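Local coordinates for protein metagenomic carboxyl esterase MGS0156 (Uncultured organism, PDB 5D8M) that probably hydrolyses carboxylic ester bonds, acting as a carboxyl esterase built on a parallel-sheet alpha/beta fold, at residues P215-G218 with T219-L222; L231-L234 with A235-L239. All blocks are in the same frame, centred on the assembly; numbering follows the deposited sequence.

Contacts 1 and 2 both lie at the surface of the chain and both are local, each joining neighbouring parts of one continuous run. They mark opposite kinds of helix boundary. Contact 1 leads from a loop into the start of helix 220-223; contact 2 covers the last turn of helix 227-236, the next helix along the chain, and its exit. Their centres are 22 Å apart and they do not touch. The chemistry follows the place: in contact 1 a carboxylate and a backbone carbonyl each take a peptide N-H around a beta turn with glycine at its first corner, whereas contact 2 mixes carbonyls at a helix end with ring and leucine packing and one long salt bridge.

Contact 1 (P215-G218 with T219-L222)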
loop_
_atom_site.group_PDB
_atom_site.type_symbol
_atom_site.label_atom_id
_atom_site.label_comp_id
_atom_site.label_asym_id
_atom_site.label_seq_id
_atom_site.Cartn_x
_atom_site.Cartn_y
_atom_site.Cartn_z
ATOM N N PRO A 215 -11.751 10.232 -17.009
ATOM C CA PRO A 215 -12.827 10.234 -16.012
ATOM C C PRO A 215 -13.363 8.838 -15.696
ATOM O O PRO A 215 -13.285 7.933 -16.537
ATOM C CB PRO A 215 -13.916 11.066 -16.678
ATOM C CG PRO A 215 -13.666 10.879 -18.163
ATOM C CD PRO A 215 -12.180 10.787 -18.309
ATOM N N GLY A 216 -13.944 8.693 -14.512
ATOM C CA GLY A 216 -14.692 7.502 -14.166
ATOM C C GLY A 216 -16.174 7.683 -14.444
ATOM O O GLY A 216 -16.625 8.772 -14.822
ATOM N N GLU A 217 -16.925 6.603 -14.261
ATOM C CA GLU A 217 -18.381 6.633 -14.309
ATOM C C GLU A 217 -18.950 6.673 -12.893
ATOM O O GLU A 217 -18.440 5.996 -11.991
ATOM C CB GLU A 217 -18.930 5.419 -15.060
ATOM C CG GLU A 217 -18.519 5.361 -16.522
ATOM C CD GLU A 217 -19.139 4.189 -17.260
ATOM O OE1 GLU A 217 -19.759 3.320 -16.600
ATOM O OE2 GLU A 217 -19.009 4.137 -18.505
ATOM N N GLY A 218 -20.007 7.458 -12.709
ATOM C CA GLY A 218 -20.654 7.575 -11.416
ATOM C C GLY A 218 -19.656 7.883 -10.318
ATOM O O GLY A 218 -18.966 8.898 -10.367
ATOM N N THR A 219 -19.575 6.992 -9.332
ATOM C CA THR A 219 -18.558 7.089 -8.298
ATOM C C THR A 219 -17.798 5.767 -8.179
ATOM O O THR A 219 -17.485 5.334 -7.073
ATOM C CB THR A 219 -19.162 7.443 -6.929
ATOM O OG1 THR A 219 -20.104 6.427 -6.554
ATOM C CG2 THR A 219 -19.865 8.806 -6.983
ATOM N N GLU A 220 -17.493 5.144 -9.317
ATOM C CA GLU A 220 -16.903 3.795 -9.346
ATOM C C GLU A 220 -15.635 3.635 -8.488
ATOM O O GLU A 220 -15.472 2.640 -7.770
ATOM C CB GLU A 220 -16.606 3.377 -10.802
ATOM C CG GLU A 220 -15.642 4.289 -11.599
ATOM C CD GLU A 220 -15.365 3.762 -13.032
ATOM O OE1 GLU A 220 -15.899 4.337 -14.005
ATOM O OE2 GLU A 220 -14.607 2.777 -13.188
ATOM N N ALA A 221 -14.744 4.610 -8.548
ATOM C CA ALA A 221 -13.492 4.549 -7.796
ATOM C C ALA A 221 -13.733 4.566 -6.271
ATOM O O ALA A 221 -13.166 3.752 -5.520
ATOM C CB ALA A 221 -12.588 5.711 -8.202
ATOM N N LEU A 222 -14.589 5.484 -5.825
ATOM C CA LEU A 222 -14.918 5.582 -4.399
ATOM C C LEU A 222 -15.780 4.423 -3.921
ATOM O O LEU A 222 -15.639 3.986 -2.783
ATOM C CB LEU A 222 -15.633 6.905 -4.077
ATOM C CG LEU A 222 -14.717 8.119 -3.893
ATOM C CD1 LEU A 222 -13.500 7.785 -3.036
ATOM C CD2 LEU A 222 -14.279 8.628 -5.258
#
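A beta turn leads into the short helix 220-223, with Glu217 and Glu220 at its two ends and Gly218 and Thr219 at its corners. It is closed by Glu220 N, which donates to Glu217 O at 3.0 Å, the N-H arriving nearly in line with the carbonyl bond. Gly218 has the angles of the first corner of a type II' turn, with a positive phi (51°) that glycine enters easily because it has no CB; Thr219 departs well from the second, so the turn is distorted.

A second bond runs back between the same two residues. Glu220 OE1 accepts from Glu217 N over an unusually short 2.5 Å, through the lone pair that faces away from OE2, and the N-H...OE1 angle is nearly straight at 171°. The carboxylate can fold back this far because Glu220 CG lies between its own backbone N and carbonyl carbon (chi1 59°). This also sets CG 3.3 Å from Glu217 O. Glutamate suits the place: it is long enough to span the turn, and its negative charge at the first residue of a helix is probably welcome there. OE2 is held as well, by Gly131 N. Glu217 itself extends outward; its OE1 stays 4.8 Å from Glu220 OE1, and the exposed carboxylate probably leaves its like charge to solvent.

Thr219 holds the N-cap position but does not cap; its OG1 bonds instead to Asp223 OD1. Ala221 N reaches Glu206 OE2 on helix 199-207, which also packs against Thr219 and Leu222 through Leu202. Trp130 flanks Glu220 and donates through NE1 to Pro215 O, and the Cys99-Cys213 disulfide ties the chain just before, so the turn sits between a preceding helix and a neighbouring loop.

Contact 2 (L231-L234 with A235-L239); sequences LRFL and AEHRL
Glu236 lies alongside Arg232, one turn earlier on helix 227-236, and its side chain can be traced outward atom by atom. CB rests 3.2 Å from Arg232 O, and CG, placed anti to its own carbonyl carbon (chi1 -71°), stays just as near that oxygen. The carboxylate then comes to the aliphatic part of the arginine: OE1 lies 3.1 Å from Arg232 CD, and OE2 lies 3.6 Å from Arg232 CG. Only beyond this does charge meet charge. OE1 stands at the edge of the guanidinium, in a long salt bridge of 4.0 Å to Arg232 NH1, with the two flat groups turned 57° apart. The arginine chain, bent at its second and third torsions, runs the same way as the glutamate.

On another side of the helix Phe233 and His237 form an oblique aromatic pair, touching where Phe233 CD1 meets His237 CD2 at 3.7 Å. Beyond the helix end, the branched tip of Leu239 reaches back through CD2 to Phe233 CE2 and Leu234 CD2, so apolar groups bridge the last turn and the outgoing chain. Phe233 also reaches Glu166 and Val169 of helix 159-170, which His237 touches too through Val169.

The backbone shows the helix coming undone. Ala235 N still bonds Leu231 O, but Glu236 N makes weak bonds to both Arg232 O and Phe233 O. Phe233 O also receives His237 N, at 3.0 Å, just where the chain leaves helical angles. One water donates to Leu234 O and His237 O, joining the last turn to the outgoing chain. These donors to Arg232, Phe233 and Leu234 O probably ease the negative end of the helix dipole, while the salt bridge, being long and at the surface, probably adds rather little.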
loop_
_atom_site.group_PDB
_atom_site.type_symbol
_atom_site.label_atom_id
_atom_site.label_comp_id
_atom_site.label_asym_id
_atom_site.label_seq_id
_atom_site.Cartn_x
_atom_site.Cartn_y
_atom_site.Cartn_z
ATOM N N LEU A 231 -15.502 -4.893 3.028
ATOM C CA LEU A 231 -15.736 -5.959 4.017
ATOM C C LEU A 231 -16.554 -7.102 3.414
ATOM O O LEU A 231 -16.291 -8.269 3.680
ATOM C CB LEU A 231 -16.451 -5.415 5.249
ATOM C CG LEU A 231 -15.531 -4.612 6.174
ATOM C CD1 LEU A 231 -16.321 -4.017 7.310
ATOM C CD2 LEU A 231 -14.397 -5.479 6.695
ATOM N N ARG A 232 -17.535 -6.749 2.597
ATOM C CA ARG A 232 -18.350 -7.733 1.900
ATOM C C ARG A 232 -17.506 -8.582 0.926
ATOM O O ARG A 232 -17.705 -9.797 0.811
ATOM C CB ARG A 232 -19.491 -7.026 1.160
ATOM C CG ARG A 232 -20.094 -7.835 0.038
ATOM C CD ARG A 232 -21.518 -8.166 0.303
ATOM N NE ARG A 232 -22.373 -6.986 0.277
ATOM C CZ ARG A 232 -23.702 -7.037 0.368
ATOM N NH1 ARG A 232 -24.315 -8.207 0.486
ATOM N NH2 ARG A 232 -24.414 -5.920 0.347
ATOM N N PHE A 233 -16.571 -7.943 0.230
ATOM C CA PHE A 233 -15.651 -8.660 -0.647
ATOM C C PHE A 233 -14.897 -9.725 0.125
ATOM O O PHE A 233 -14.781 -10.856 -0.335
ATOM C CB PHE A 233 -14.653 -7.707 -1.293
ATOM C CG PHE A 233 -13.560 -8.393 -2.065
ATOM C CD1 PHE A 233 -13.788 -8.852 -3.346
ATOM C CD2 PHE A 233 -12.288 -8.540 -1.521
ATOM C CE1 PHE A 233 -12.764 -9.460 -4.085
ATOM C CE2 PHE A 233 -11.273 -9.148 -2.255
ATOM C CZ PHE A 233 -11.509 -9.590 -3.530
ATOM N N LEU A 234 -14.382 -9.351 1.296
ATOM C CA LEU A 234 -13.558 -10.269 2.088
ATOM C C LEU A 234 -14.421 -11.334 2.749
ATOM O O LEU A 234 -13.951 -12.427 3.003
ATOM C CB LEU A 234 -12.754 -9.505 3.146
ATOM C CG LEU A 234 -11.573 -8.691 2.592
ATOM C CD1 LEU A 234 -10.946 -7.841 3.686
ATOM C CD2 LEU A 234 -10.537 -9.618 2.009
ATOM N N ALA A 235 -15.672 -11.008 3.057
ATOM C CA ALA A 235 -16.599 -12.004 3.603
ATOM C C ALA A 235 -16.992 -13.042 2.560
ATOM O O ALA A 235 -17.300 -14.183 2.907
ATOM C CB ALA A 235 -17.866 -11.328 4.157
ATOM N N GLU A 236 -17.000 -12.639 1.291
ATOM C CA GLU A 236 -17.601 -13.454 0.225
ATOM C C GLU A 236 -16.596 -14.204 -0.652
ATOM O O GLU A 236 -16.969 -15.147 -1.335
ATOM C CB GLU A 236 -18.491 -12.579 -0.673
ATOM C CG GLU A 236 -19.791 -12.117 0.008
ATOM C CD GLU A 236 -20.699 -11.321 -0.920
ATOM O OE1 GLU A 236 -21.895 -11.157 -0.601
ATOM O OE2 GLU A 236 -20.218 -10.855 -1.973
ATOM N N HIS A 237 -15.337 -13.780 -0.649
ATOM C CA HIS A 237 -14.326 -14.415 -1.490
ATOM C C HIS A 237 -13.080 -14.770 -0.712
ATOM O O HIS A 237 -12.409 -13.898 -0.180
ATOM C CB HIS A 237 -13.938 -13.495 -2.670
ATOM C CG HIS A 237 -15.106 -13.059 -3.495
ATOM N ND1 HIS A 237 -15.696 -13.874 -4.434
ATOM C CD2 HIS A 237 -15.814 -11.908 -3.499
ATOM C CE1 HIS A 237 -16.714 -13.243 -4.988
ATOM N NE2 HIS A 237 -16.808 -12.044 -4.441
ATOM N N ARG A 238 -12.751 -16.051 -0.674
ATOM C CA ARG A 238 -11.457 -16.477 -0.187
ATOM C C ARG A 238 -10.342 -15.891 -1.053
ATOM O O ARG A 238 -10.434 -15.903 -2.278
ATOM C CB ARG A 238 -11.363 -18.003 -0.187
ATOM C CG ARG A 238 -11.637 -18.628 1.146
ATOM N N LEU A 239 -9.288 -15.376 -0.433
ATOM C CA LEU A 239 -8.127 -14.972 -1.215
ATOM C C LEU A 239 -7.398 -16.243 -1.627
ATOM O O LEU A 239 -7.361 -17.195 -0.855
ATOM C CB LEU A 239 -7.220 -14.049 -0.418
ATOM C CG LEU A 239 -7.881 -12.758 0.074
ATOM C CD1 LEU A 239 -6.865 -11.941 0.840
ATOM C CD2 LEU A 239 -8.423 -11.944 -1.118
HETATM O O HOH W 1 -11.604 -13.368 2.340
#